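PDB 5JXF: Asp/Glu-specific dipeptidyl-peptidase from Flavobacterium psychrophilum, which removes dipeptides from the N-terminus of oligopeptides as a serine peptidase of family S46, with strict specificity for Asp or Glu at the P1 position. Local coordinates for residues T98-G103 with T235-M240; K188-F193 with N582-V587; F206-L211 with A252-D257; I310-A315 with E468-L473. All blocks are in the same frame, centred on the assembly; numbering follows the deposited sequence.

Contact 1. Residues T98-G103 with T235-M240; sequences TNHHCG and TGDFSM. With ARG (arginine), chain E.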
loop_
_atom_site.group_PDB
_atom_site.type_symbol
_atom_site.label_atom_id
_atom_site.label_comp_id
_atom_site.label_asym_id
_atom_site.label_seq_id
_atom_site.Cartn_x
_atom_site.Cartn_y
_atom_site.Cartn_z
ATOM N N THR A 98 18.251 -23.707 1.406
ATOM C CA THR A 98 17.120 -23.463 0.520
ATOM C C THR A 98 16.130 -22.475 1.205
ATOM O O THR A 98 16.479 -21.847 2.206
ATOM C CB THR A 98 16.413 -24.795 0.112
ATOM O OG1 THR A 98 15.495 -24.546 -0.958
ATOM C CG2 THR A 98 15.658 -25.430 1.284
ATOM N N ASN A 99 14.933 -22.311 0.654
ATOM C CA ASN A 99 13.907 -21.418 1.270
ATOM C C ASN A 99 13.186 -22.069 2.427
ATOM O O ASN A 99 13.089 -23.294 2.497
ATOM C CB ASN A 99 12.822 -20.995 0.263
ATOM C CG ASN A 99 13.317 -20.017 -0.761
ATOM O OD1 ASN A 99 12.699 -19.835 -1.813
ATOM N ND2 ASN A 99 14.428 -19.369 -0.461
ATOM N N HIS A 100 12.615 -21.252 3.300
ATOM C CA HIS A 100 11.733 -21.770 4.333
ATOM C C HIS A 100 10.472 -22.413 3.740
ATOM O O HIS A 100 10.003 -23.444 4.226
ATOM C CB HIS A 100 11.359 -20.653 5.324
ATOM C CG HIS A 100 10.511 -21.121 6.465
ATOM N ND1 HIS A 100 9.149 -20.918 6.513
ATOM C CD2 HIS A 100 10.830 -21.797 7.594
ATOM C CE1 HIS A 100 8.667 -21.426 7.632
ATOM N NE2 HIS A 100 9.666 -21.976 8.300
ATOM N N HIS A 101 9.921 -21.840 2.681
ATOM C CA HIS A 101 8.721 -22.461 2.140
ATOM C C HIS A 101 9.043 -23.721 1.289
ATOM O O HIS A 101 8.151 -24.516 1.036
ATOM C CB HIS A 101 7.873 -21.455 1.351
ATOM C CG HIS A 101 8.427 -21.074 0.012
ATOM N ND1 HIS A 101 9.095 -19.885 -0.202
ATOM C CD2 HIS A 101 8.364 -21.692 -1.190
ATOM C CE1 HIS A 101 9.440 -19.797 -1.475
ATOM N NE2 HIS A 101 9.014 -20.884 -2.095
ATOM N N CYS A 102 10.304 -23.924 0.910
ATOM C CA CYS A 102 10.718 -25.211 0.299
ATOM C C CYS A 102 10.858 -26.298 1.373
ATOM O O CYS A 102 10.426 -27.437 1.190
ATOM C CB CYS A 102 12.041 -25.076 -0.445
ATOM S SG CYS A 102 12.097 -23.814 -1.703
ATOM N N GLY A 103 11.476 -25.944 2.493
ATOM C CA GLY A 103 11.525 -26.835 3.637
ATOM C C GLY A 103 10.200 -26.985 4.375
ATOM O O GLY A 103 10.063 -27.865 5.234
ATOM N N THR A 235 11.520 -10.627 4.758
ATOM C CA THR A 235 11.343 -12.035 5.136
ATOM C C THR A 235 12.633 -12.852 5.106
ATOM O O THR A 235 13.310 -12.917 4.076
ATOM C CB THR A 235 10.338 -12.726 4.199
ATOM O OG1 THR A 235 9.116 -11.971 4.148
ATOM C CG2 THR A 235 10.052 -14.141 4.675
ATOM N N GLY A 236 12.968 -13.493 6.225
ATOM C CA GLY A 236 14.122 -14.380 6.274
ATOM C C GLY A 236 13.770 -15.767 5.759
ATOM O O GLY A 236 13.728 -16.733 6.517
ATOM N N ASP A 237 13.527 -15.863 4.463
ATOM C CA ASP A 237 12.916 -17.056 3.900
ATOM C C ASP A 237 13.976 -18.127 3.630
ATOM O O ASP A 237 14.450 -18.224 2.510
ATOM C CB ASP A 237 12.173 -16.698 2.609
ATOM C CG ASP A 237 11.212 -17.812 2.139
ATOM O OD1 ASP A 237 11.307 -18.957 2.631
ATOM O OD2 ASP A 237 10.374 -17.546 1.252
ATOM N N PHE A 238 14.355 -18.902 4.651
ATOM C CA PHE A 238 15.348 -19.954 4.454
ATOM C C PHE A 238 15.175 -21.167 5.369
ATOM O O PHE A 238 14.510 -21.096 6.401
ATOM C CB PHE A 238 16.764 -19.389 4.625
ATOM C CG PHE A 238 17.218 -19.278 6.050
ATOM C CD1 PHE A 238 16.900 -18.160 6.813
ATOM C CD2 PHE A 238 17.984 -20.290 6.621
ATOM C CE1 PHE A 238 17.330 -18.055 8.131
ATOM C CE2 PHE A 238 18.412 -20.211 7.922
ATOM C CZ PHE A 238 18.094 -19.074 8.691
ATOM N N SER A 239 15.777 -22.287 4.970
ATOM C CA SER A 239 15.908 -23.444 5.857
ATOM C C SER A 239 17.134 -24.252 5.418
ATOM O O SER A 239 17.638 -24.066 4.317
ATOM C CB SER A 239 14.644 -24.305 5.848
ATOM O OG SER A 239 14.349 -24.769 4.539
ATOM N N MET A 240 17.629 -25.110 6.296
ATOM C CA MET A 240 18.866 -25.832 6.031
ATOM C C MET A 240 18.678 -27.325 6.154
ATOM O O MET A 240 18.016 -27.815 7.065
ATOM C CB MET A 240 19.976 -25.373 6.966
ATOM C CG MET A 240 20.423 -23.941 6.702
ATOM S SD MET A 240 21.850 -23.437 7.670
ATOM C CE MET A 240 22.234 -21.843 6.936
HETATM N N ARG E . 5.787 -16.453 -3.451
HETATM C CA ARG E . 6.770 -17.494 -3.189
HETATM C C ARG E . 6.948 -18.327 -4.464
HETATM O O ARG E . 5.980 -18.868 -4.988
HETATM C CB ARG E . 6.335 -18.370 -2.007
HETATM C CG ARG E . 6.270 -17.633 -0.660
HETATM C CD ARG E . 5.739 -18.536 0.455
HETATM N NE ARG E . 4.405 -19.045 0.150
HETATM C CZ ARG E . 3.268 -18.449 0.520
HETATM N NH1 ARG E . 3.299 -17.318 1.225
HETATM N NH2 ARG E . 2.093 -18.985 0.192
#
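Asp-237 meets His-101 at the edge of its imidazole: ND1 of His-101 donates to OD2 of Asp-237 over 3.0 Å, and OD2 lies in the ring plane and receives the N-H on its syn lone pair. The planes of the two groups stand 57° apart, and the other oxygen has its own partners. OD1 of Asp-237 takes the backbone N of His-101 at 3.2 Å, again syn, and a shorter but bent and weak bond from N of His-100. Two backbone N-H groups at the start of helix 100-109, one weakly, and the ring ND1 together are likely to fix the rotation of the carboxylate. The imidazole is sandwiched. CB of Asn-99 sits over one face, and CB of the bound arginine covers the opposite face, 3.5 Å from CE1 of His-101. With CG between the backbone N and the carbonyl carbon (chi1 74°), the ring is brought round so that ND1 looks at Asp-237 while NE2 bonds to OG of Ser-662. An alanine in place of His-101 would probably leave OD2 of Asp-237 without this partner, break the link to Ser-662 and uncover one side of the bound arginine's CB. Behind the pair, Thr-98 and Ser-239 form an antiparallel hydrogen-bonded pair. OG of Ser-239 adds a 2.8 Å bond to O of Asn-99, whose other face accepts N of Gly-103. The geometry is consistent with the Asp-His half of a Ser-His-Asp charge relay, as in chymotrypsin-like serine peptidases, with Ser-662 as the probable third member.

Contact 2. Residues K188-F193 with N582-V587; sequences KVRTFF and NSTLRV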
loop_
_atom_site.group_PDB
_atom_site.type_symbol
_atom_site.label_atom_id
_atom_site.label_comp_id
_atom_site.label_asym_id
_atom_site.label_seq_id
_atom_site.Cartn_x
_atom_site.Cartn_y
_atom_site.Cartn_z
ATOM N N LYS A 188 17.537 -38.816 -17.280
ATOM C CA LYS A 188 16.234 -38.156 -17.406
ATOM C C LYS A 188 16.250 -37.295 -18.656
ATOM O O LYS A 188 17.060 -36.384 -18.751
ATOM C CB LYS A 188 15.921 -37.288 -16.176
ATOM C CG LYS A 188 14.634 -36.472 -16.298
ATOM C CD LYS A 188 13.439 -37.377 -16.578
ATOM C CE LYS A 188 12.116 -36.629 -16.474
ATOM N NZ LYS A 188 10.978 -37.570 -16.677
ATOM N N VAL A 189 15.370 -37.584 -19.610
ATOM C CA VAL A 189 15.292 -36.822 -20.848
ATOM C C VAL A 189 14.209 -35.742 -20.728
ATOM O O VAL A 189 13.091 -36.025 -20.307
ATOM C CB VAL A 189 14.988 -37.738 -22.063
ATOM C CG1 VAL A 189 14.774 -36.913 -23.312
ATOM C CG2 VAL A 189 16.118 -38.764 -22.272
ATOM N N ARG A 190 14.555 -34.510 -21.092
ATOM C CA ARG A 190 13.640 -33.389 -20.975
ATOM C C ARG A 190 13.373 -32.742 -22.302
ATOM O O ARG A 190 14.236 -32.723 -23.181
ATOM C CB ARG A 190 14.197 -32.331 -20.015
ATOM C CG ARG A 190 14.345 -32.803 -18.612
ATOM C CD ARG A 190 13.007 -32.833 -17.874
ATOM N NE ARG A 190 13.251 -33.170 -16.473
ATOM C CZ ARG A 190 12.386 -32.992 -15.481
ATOM N NH1 ARG A 190 11.178 -32.495 -15.722
ATOM N NH2 ARG A 190 12.734 -33.323 -14.244
ATOM N N THR A 191 12.186 -32.168 -22.436
ATOM C CA THR A 191 11.792 -31.568 -23.697
ATOM C C THR A 191 12.032 -30.065 -23.678
ATOM O O THR A 191 11.685 -29.387 -22.716
ATOM C CB THR A 191 10.326 -31.851 -23.990
ATOM O OG1 THR A 191 10.030 -33.205 -23.638
ATOM C CG2 THR A 191 10.029 -31.621 -25.449
ATOM N N PHE A 192 12.636 -29.548 -24.741
ATOM C CA PHE A 192 12.913 -28.118 -24.859
ATOM C C PHE A 192 12.266 -27.502 -26.104
ATOM O O PHE A 192 12.037 -28.190 -27.109
ATOM C CB PHE A 192 14.424 -27.860 -24.904
ATOM C CG PHE A 192 15.146 -28.119 -23.604
ATOM C CD1 PHE A 192 15.348 -29.414 -23.143
ATOM C CD2 PHE A 192 15.661 -27.058 -22.860
ATOM C CE1 PHE A 192 16.022 -29.641 -21.950
ATOM C CE2 PHE A 192 16.353 -27.277 -21.668
ATOM C CZ PHE A 192 16.531 -28.563 -21.207
ATOM N N PHE A 193 11.997 -26.200 -26.037
ATOM C CA PHE A 193 11.460 -25.444 -27.167
ATOM C C PHE A 193 10.215 -26.113 -27.734
ATOM O O PHE A 193 10.059 -26.211 -28.955
ATOM C CB PHE A 193 12.510 -25.291 -28.276
ATOM C CG PHE A 193 13.603 -24.297 -27.970
ATOM C CD1 PHE A 193 13.339 -22.938 -27.956
ATOM C CD2 PHE A 193 14.905 -24.722 -27.754
ATOM C CE1 PHE A 193 14.351 -22.016 -27.697
ATOM C CE2 PHE A 193 15.922 -23.806 -27.493
ATOM C CZ PHE A 193 15.641 -22.451 -27.461
ATOM N N ASN A 582 11.524 -25.580 -18.047
ATOM C CA ASN A 582 10.960 -26.920 -18.044
ATOM C C ASN A 582 11.526 -27.754 -16.920
ATOM O O ASN A 582 11.815 -28.943 -17.104
ATOM C CB ASN A 582 11.213 -27.612 -19.391
ATOM C CG ASN A 582 12.696 -27.784 -19.695
ATOM O OD1 ASN A 582 13.562 -27.294 -18.964
ATOM N ND2 ASN A 582 12.993 -28.466 -20.797
ATOM N N SER A 583 11.696 -27.111 -15.765
ATOM C CA SER A 583 12.240 -27.730 -14.558
ATOM C C SER A 583 13.638 -28.349 -14.768
ATOM O O SER A 583 13.975 -29.354 -14.144
ATOM C CB SER A 583 11.277 -28.791 -14.014
ATOM O OG SER A 583 9.937 -28.379 -14.162
ATOM N N THR A 584 14.455 -27.729 -15.617
ATOM C CA THR A 584 15.869 -28.099 -15.737
ATOM C C THR A 584 16.805 -26.963 -15.297
ATOM O O THR A 584 16.403 -25.804 -15.220
ATOM C CB THR A 584 16.222 -28.498 -17.160
ATOM O OG1 THR A 584 16.044 -27.385 -18.041
ATOM C CG2 THR A 584 15.342 -29.686 -17.615
ATOM N N LEU A 585 18.051 -27.319 -15.015
ATOM C CA LEU A 585 19.049 -26.386 -14.503
ATOM C C LEU A 585 19.303 -25.235 -15.470
ATOM O O LEU A 585 19.640 -25.459 -16.622
ATOM C CB LEU A 585 20.354 -27.135 -14.218
ATOM C CG LEU A 585 21.527 -26.362 -13.621
ATOM C CD1 LEU A 585 21.147 -25.810 -12.299
ATOM C CD2 LEU A 585 22.742 -27.303 -13.493
ATOM N N ARG A 586 19.117 -24.002 -15.007
ATOM C CA ARG A 586 19.326 -22.834 -15.869
ATOM C C ARG A 586 20.099 -21.783 -15.116
ATOM O O ARG A 586 20.115 -21.762 -13.906
ATOM C CB ARG A 586 18.021 -22.181 -16.361
ATOM C CG ARG A 586 17.027 -23.019 -17.062
ATOM C CD ARG A 586 17.531 -23.562 -18.390
ATOM N NE ARG A 586 16.500 -24.398 -18.984
ATOM C CZ ARG A 586 15.517 -23.926 -19.739
ATOM N NH1 ARG A 586 15.462 -22.627 -20.021
ATOM N NH2 ARG A 586 14.606 -24.752 -20.237
ATOM N N VAL A 587 20.731 -20.905 -15.867
ATOM C CA VAL A 587 21.403 -19.777 -15.292
ATOM C C VAL A 587 20.703 -18.512 -15.785
ATOM O O VAL A 587 20.275 -18.448 -16.933
ATOM C CB VAL A 587 22.887 -19.770 -15.683
ATOM C CG1 VAL A 587 23.556 -18.472 -15.252
ATOM C CG2 VAL A 587 23.579 -20.969 -15.066
#
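Strand 188-192 passes the irregular run that leads into strand 586-591 without pairing with it; the CA atoms come no nearer than 7.2 Å, between Phe-192 and Asn-582, so side chains bridge the gap. The amide of Asn-582 does most of this. Its ND2 donates to O of Thr-191, modelled at 2.5 Å, shorter than is usual, so the exact length is doubtful. The same ND2 lies over the centre of the Phe-192 ring, 3.4 Å from CE1, with the amide plane turned 78° from the ring. OD1 of Asn-582 points back to its own segment and accepts twice: OG1 of Thr-584 arrives in the carbonyl plane at 2.6 Å, while NH2 of Arg-586 comes from above it. NE of Arg-586 in turn bonds OG1 of Thr-584, which probably fixes which way round the amide lies. The guanidinium, also held by O of Asp-580, brings NH2 to 3.4 Å from CE2 of Phe-192, the planes 25° apart. Further along, Arg-190 bends at chi2 (-78°) and runs antiparallel alongside the Thr-584 side chain, CG meeting CG2 at 3.4 Å; its guanidinium has O of Ser-583 over one face. Asn-582 thus ties strand 188-192 of one antiparallel sheet of the S46 peptidase fold to the lead-in of the outermost strand 586-591 of the other.

Contact 3. Residues F206-L211 with A252-D257; sequences FKDVRL and AAYSKD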
loop_
_atom_site.group_PDB
_atom_site.type_symbol
_atom_site.label_atom_id
_atom_site.label_comp_id
_atom_site.label_asym_id
_atom_site.label_seq_id
_atom_site.Cartn_x
_atom_site.Cartn_y
_atom_site.Cartn_z
ATOM N N PHE A 206 20.172 -38.169 -4.522
ATOM C CA PHE A 206 20.345 -38.561 -3.130
ATOM C C PHE A 206 18.971 -38.660 -2.446
ATOM O O PHE A 206 18.060 -37.898 -2.768
ATOM C CB PHE A 206 21.289 -37.576 -2.415
ATOM C CG PHE A 206 22.716 -37.658 -2.916
ATOM C CD1 PHE A 206 23.071 -37.064 -4.126
ATOM C CD2 PHE A 206 23.683 -38.376 -2.208
ATOM C CE1 PHE A 206 24.356 -37.150 -4.595
ATOM C CE2 PHE A 206 24.973 -38.483 -2.689
ATOM C CZ PHE A 206 25.314 -37.874 -3.890
ATOM N N LYS A 207 18.820 -39.610 -1.526
ATOM C CA LYS A 207 17.502 -39.958 -1.003
ATOM C C LYS A 207 17.455 -39.936 0.517
ATOM O O LYS A 207 16.441 -40.278 1.128
ATOM C CB LYS A 207 17.073 -41.340 -1.534
ATOM C CG LYS A 207 16.733 -41.327 -3.031
ATOM C CD LYS A 207 16.482 -42.740 -3.595
ATOM C CE LYS A 207 17.028 -42.905 -5.027
ATOM N NZ LYS A 207 18.530 -43.050 -5.100
ATOM N N ASP A 208 18.562 -39.535 1.124
ATOM C CA ASP A 208 18.627 -39.397 2.567
ATOM C C ASP A 208 19.027 -37.955 2.894
ATOM O O ASP A 208 20.200 -37.677 3.149
ATOM C CB ASP A 208 19.619 -40.414 3.168
ATOM C CG ASP A 208 19.727 -40.311 4.683
ATOM O OD1 ASP A 208 18.988 -39.507 5.299
ATOM O OD2 ASP A 208 20.544 -41.053 5.265
ATOM N N VAL A 209 18.036 -37.060 2.875
ATOM C CA VAL A 209 18.219 -35.628 3.152
ATOM C C VAL A 209 17.497 -35.219 4.442
ATOM O O VAL A 209 16.272 -35.287 4.534
ATOM C CB VAL A 209 17.715 -34.784 1.971
ATOM C CG1 VAL A 209 17.822 -33.271 2.266
ATOM C CG2 VAL A 209 18.479 -35.174 0.695
ATOM N N ARG A 210 18.269 -34.806 5.440
ATOM C CA ARG A 210 17.736 -34.559 6.784
ATOM C C ARG A 210 17.652 -33.062 7.103
ATOM O O ARG A 210 18.475 -32.288 6.637
ATOM C CB ARG A 210 18.598 -35.258 7.831
ATOM C CG ARG A 210 18.815 -36.732 7.526
ATOM C CD ARG A 210 19.735 -37.402 8.519
ATOM N NE ARG A 210 20.070 -38.736 8.025
ATOM C CZ ARG A 210 20.938 -39.561 8.595
ATOM N NH1 ARG A 210 21.569 -39.203 9.696
ATOM N NH2 ARG A 210 21.175 -40.749 8.054
ATOM N N LEU A 211 16.641 -32.684 7.884
ATOM C CA LEU A 211 16.434 -31.291 8.303
ATOM C C LEU A 211 17.463 -30.855 9.330
ATOM O O LEU A 211 17.643 -31.515 10.362
ATOM C CB LEU A 211 15.029 -31.101 8.883
ATOM C CG LEU A 211 14.691 -29.708 9.454
ATOM C CD1 LEU A 211 14.877 -28.596 8.417
ATOM C CD2 LEU A 211 13.276 -29.684 10.016
ATOM N N ALA A 252 22.105 -43.113 -1.232
ATOM C CA ALA A 252 21.628 -44.216 -0.426
ATOM C C ALA A 252 20.302 -43.838 0.224
ATOM O O ALA A 252 20.105 -42.698 0.666
ATOM C CB ALA A 252 22.645 -44.580 0.624
ATOM N N ALA A 253 19.382 -44.794 0.261
ATOM C CA ALA A 253 18.174 -44.646 1.049
ATOM C C ALA A 253 18.607 -44.429 2.492
ATOM O O ALA A 253 19.764 -44.677 2.844
ATOM C CB ALA A 253 17.278 -45.871 0.912
ATOM N N TYR A 254 17.692 -43.948 3.319
ATOM C CA TYR A 254 18.020 -43.592 4.694
ATOM C C TYR A 254 18.639 -44.740 5.489
ATOM O O TYR A 254 18.206 -45.896 5.387
ATOM C CB TYR A 254 16.772 -43.098 5.415
ATOM C CG TYR A 254 16.952 -43.045 6.898
ATOM C CD1 TYR A 254 17.767 -42.087 7.479
ATOM C CD2 TYR A 254 16.320 -43.963 7.724
ATOM C CE1 TYR A 254 17.943 -42.038 8.848
ATOM C CE2 TYR A 254 16.488 -43.926 9.095
ATOM C CZ TYR A 254 17.299 -42.961 9.653
ATOM O OH TYR A 254 17.466 -42.922 11.018
ATOM N N SER A 255 19.652 -44.414 6.283
ATOM C CA SER A 255 20.275 -45.397 7.151
ATOM C C SER A 255 21.112 -44.702 8.210
ATOM O O SER A 255 21.842 -43.763 7.907
ATOM C CB SER A 255 21.142 -46.374 6.335
ATOM O OG SER A 255 22.044 -47.068 7.178
ATOM N N LYS A 256 21.029 -45.178 9.449
ATOM C CA LYS A 256 21.810 -44.594 10.537
ATOM C C LYS A 256 23.315 -44.671 10.262
ATOM O O LYS A 256 24.113 -44.042 10.951
ATOM C CB LYS A 256 21.487 -45.290 11.866
ATOM C CG LYS A 256 21.940 -44.517 13.108
ATOM N N ASP A 257 23.696 -45.444 9.251
ATOM C CA ASP A 257 25.098 -45.615 8.923
ATOM C C ASP A 257 25.513 -44.770 7.727
ATOM O O ASP A 257 26.688 -44.749 7.363
ATOM C CB ASP A 257 25.404 -47.092 8.659
ATOM C CG ASP A 257 24.656 -48.021 9.608
ATOM O OD1 ASP A 257 24.701 -47.767 10.834
ATOM O OD2 ASP A 257 24.047 -49.014 9.136
HETATM O O HOH W 1 21.368 -40.375 -0.071
#
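OD2 of Asp-208 is gripped by NH2 of Arg-210, at 2.9 Å on its syn lone pair, and by ND2 of Asn-258, while the carboxylate is set against the ring edge of Tyr-254. Asn-258 is the next residue of the loop after 252-257, which packs across strand 197-214 of the large antiparallel sheet. NE of Arg-210 reaches OD1 of Asp-208 at 3.0 Å, also from the syn side, completing a side-on salt bridge. Carboxylate and tyrosine ring stand 83° apart; CD1 of Tyr-254 is 3.6 Å from OD1 of Asp-208. CG of Asp-208, trans to the backbone N (chi1 180°), sets the carboxylate against the tyrosine's edge. The Arg-210 side chain crosses that of Tyr-254 at about a right angle, guanidinium and ring planes 68° apart, and Tyr-244 makes a cation-pi contact with Arg-210. Substituting an alanine for Asp-208 would probably leave the charge of Arg-210 without its mate, let the guanidinium turn away from Tyr-254 and take a partner from ND2 of Asn-258. At the near end of the loop, CB of Asp-208 touches O of Ala-252 at 3.4 Å, and a water accepts from N of Lys-207 and N of Ala-252. In the guanidinium plane, NH2 of Arg-210 makes a weak, bent bond of 3.1 Å to O of Ser-255.

Contact 4. Residues I310-A315 with E468-L473; sequences IEIREA and EQLVAL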
loop_
_atom_site.group_PDB
_atom_site.type_symbol
_atom_site.label_atom_id
_atom_site.label_comp_id
_atom_site.label_asym_id
_atom_site.label_seq_id
_atom_site.Cartn_x
_atom_site.Cartn_y
_atom_site.Cartn_z
ATOM N N ILE A 310 -9.095 -18.083 -9.787
ATOM C CA ILE A 310 -8.989 -17.098 -8.722
ATOM C C ILE A 310 -10.220 -17.125 -7.801
ATOM O O ILE A 310 -10.095 -17.255 -6.574
ATOM C CB ILE A 310 -8.797 -15.687 -9.306
ATOM C CG1 ILE A 310 -7.368 -15.553 -9.843
ATOM C CG2 ILE A 310 -9.078 -14.626 -8.250
ATOM C CD1 ILE A 310 -7.173 -14.382 -10.783
ATOM N N GLU A 311 -11.403 -17.031 -8.393
ATOM C CA GLU A 311 -12.647 -17.049 -7.618
ATOM C C GLU A 311 -12.792 -18.337 -6.811
ATOM O O GLU A 311 -13.217 -18.310 -5.655
ATOM C CB GLU A 311 -13.861 -16.871 -8.538
ATOM C CG GLU A 311 -14.652 -15.609 -8.263
ATOM C CD GLU A 311 -15.953 -15.542 -9.057
ATOM O OE1 GLU A 311 -16.940 -16.193 -8.648
ATOM O OE2 GLU A 311 -15.995 -14.836 -10.088
ATOM N N ILE A 312 -12.421 -19.463 -7.415
ATOM C CA ILE A 312 -12.523 -20.745 -6.726
ATOM C C ILE A 312 -11.586 -20.825 -5.526
ATOM O O ILE A 312 -12.017 -21.198 -4.441
ATOM C CB ILE A 312 -12.231 -21.926 -7.660
ATOM C CG1 ILE A 312 -13.273 -21.989 -8.767
ATOM C CG2 ILE A 312 -12.230 -23.241 -6.882
ATOM C CD1 ILE A 312 -13.006 -23.119 -9.728
ATOM N N ARG A 313 -10.315 -20.476 -5.707
ATOM C CA ARG A 313 -9.350 -20.546 -4.605
ATOM C C ARG A 313 -9.666 -19.538 -3.489
ATOM O O ARG A 313 -9.443 -19.810 -2.308
ATOM C CB ARG A 313 -7.922 -20.322 -5.120
ATOM C CG ARG A 313 -7.385 -21.505 -5.933
ATOM C CD ARG A 313 -5.926 -21.352 -6.343
ATOM N NE ARG A 313 -5.478 -22.525 -7.096
ATOM C CZ ARG A 313 -4.302 -23.125 -6.931
ATOM N NH1 ARG A 313 -3.435 -22.655 -6.037
ATOM N NH2 ARG A 313 -3.985 -24.190 -7.670
ATOM N N GLU A 314 -10.189 -18.379 -3.863
ATOM C CA GLU A 314 -10.508 -17.353 -2.867
ATOM C C GLU A 314 -11.545 -17.859 -1.862
ATOM O O GLU A 314 -11.397 -17.679 -0.654
ATOM C CB GLU A 314 -11.011 -16.075 -3.549
ATOM C CG GLU A 314 -11.199 -14.901 -2.601
ATOM C CD GLU A 314 -12.507 -14.979 -1.835
ATOM O OE1 GLU A 314 -13.484 -15.540 -2.384
ATOM O OE2 GLU A 314 -12.544 -14.507 -0.678
ATOM N N ALA A 315 -12.599 -18.486 -2.369
ATOM C CA ALA A 315 -13.631 -19.038 -1.505
ATOM C C ALA A 315 -13.041 -20.126 -0.596
ATOM O O ALA A 315 -13.304 -20.135 0.606
ATOM C CB ALA A 315 -14.774 -19.580 -2.333
ATOM N N GLU A 468 -19.034 -26.963 0.795
ATOM C CA GLU A 468 -20.323 -26.302 0.645
ATOM C C GLU A 468 -20.182 -25.049 -0.213
ATOM O O GLU A 468 -21.092 -24.705 -0.968
ATOM C CB GLU A 468 -20.914 -25.989 2.027
ATOM C CG GLU A 468 -21.674 -24.683 2.171
ATOM C CD GLU A 468 -22.241 -24.507 3.579
ATOM O OE1 GLU A 468 -22.215 -25.490 4.352
ATOM O OE2 GLU A 468 -22.723 -23.400 3.910
ATOM N N GLN A 469 -19.021 -24.402 -0.140
ATOM C CA GLN A 469 -18.803 -23.160 -0.876
ATOM C C GLN A 469 -18.347 -23.384 -2.326
ATOM O O GLN A 469 -18.686 -22.607 -3.216
ATOM C CB GLN A 469 -17.786 -22.302 -0.131
ATOM C CG GLN A 469 -17.536 -20.934 -0.734
ATOM C CD GLN A 469 -18.725 -20.000 -0.620
ATOM O OE1 GLN A 469 -19.615 -19.994 -1.473
ATOM N NE2 GLN A 469 -18.743 -19.202 0.437
ATOM N N LEU A 470 -17.588 -24.446 -2.565
ATOM C CA LEU A 470 -17.016 -24.694 -3.894
ATOM C C LEU A 470 -18.001 -25.373 -4.849
ATOM O O LEU A 470 -18.020 -25.095 -6.052
ATOM C CB LEU A 470 -15.745 -25.543 -3.774
ATOM C CG LEU A 470 -14.425 -24.770 -3.773
ATOM C CD1 LEU A 470 -14.516 -23.524 -2.882
ATOM C CD2 LEU A 470 -13.340 -25.686 -3.290
ATOM N N VAL A 471 -18.810 -26.278 -4.313
ATOM C CA VAL A 471 -19.842 -26.922 -5.110
ATOM C C VAL A 471 -20.876 -25.883 -5.555
ATOM O O VAL A 471 -21.409 -25.961 -6.666
ATOM C CB VAL A 471 -20.513 -28.065 -4.326
ATOM C CG1 VAL A 471 -21.708 -28.614 -5.082
ATOM C CG2 VAL A 471 -19.502 -29.173 -4.058
ATOM N N ALA A 472 -21.131 -24.896 -4.697
ATOM C CA ALA A 472 -21.980 -23.772 -5.058
ATOM C C ALA A 472 -21.428 -23.040 -6.284
ATOM O O ALA A 472 -22.175 -22.714 -7.205
ATOM C CB ALA A 472 -22.124 -22.818 -3.886
ATOM N N LEU A 473 -20.120 -22.799 -6.306
ATOM C CA LEU A 473 -19.519 -22.051 -7.405
ATOM C C LEU A 473 -19.575 -22.815 -8.731
ATOM O O LEU A 473 -19.863 -22.230 -9.779
ATOM C CB LEU A 473 -18.072 -21.692 -7.068
ATOM C CG LEU A 473 -17.854 -20.645 -5.975
ATOM C CD1 LEU A 473 -16.391 -20.652 -5.506
ATOM C CD2 LEU A 473 -18.277 -19.254 -6.458
#
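Two antiparallel neighbours of the helical part of this peptidase, helix 295-325 and helix 460-477, pack here through Ala-315 and Leu-473. Their local axes approach to 9.6 Å, and the directions differ by 160°. The small side chain of Ala-315 points at the other helix and is met by three residues. CG of Gln-469 lies 3.5 Å from CB of Ala-315. CD1 of Leu-473 is 3.7 Å from the same CB, and CD1 of Leu-470 closes in a little further off. Gln-469 comes with its methylene, CG standing trans to the backbone N (chi1 -176°), and the chain then bends at chi2. Leu-473 uses both branches. CD1 packs on CB of Ala-315 and also touches O of Glu-311, while CD2 comes 4.0 Å from OE1 of the Glu-311 side chain, which crosses it at a slant. On the more buried side, Ile-312 and Leu-470 cross at about a right angle, CG2 of Ile-312 against CG of Leu-470 at 4.1 Å; CD1 of Leu-470 also rests 3.8 Å from O of Ile-312. Tyr-407 and Val-411 of helix 386-415 pack on Ile-312, making the buried side a three-helix junction. The two segments are thus held by branched aliphatic groups, an alanine methyl and the methylene of Gln-469, with neither a salt bridge nor a hydrogen bond between them, so cohesion rests on shape and apolar burial; the carboxylate of Glu-311 stays at the margin, where it makes a long, weak ion pair with Lys-477.

Contact 1 is the most buried of the four and alone holds residues of the probable charge relay; contacts 2, 3 and 4 are only partly buried, and the loop of contact 3 is largely at the surface. Contacts 1 to 3 all reach the same antiparallel sheet. Contacts 1 and 3 meet through neighbouring strands 239-245 and 197-214, where O of Met-240 packs on CD1 of Leu-211, while strand 186-192 of contact 2 borders strand 197-214. Contact 4 stands apart in the helices, about 41 Å from contact 3 between centres. Chemistry follows place: directed N-H bonds onto a carboxylate in contact 1, an asparagine amide between a carbonyl and a ring in contact 2, an ion pair beside a tyrosine in contact 3, aliphatic packing in contact 4.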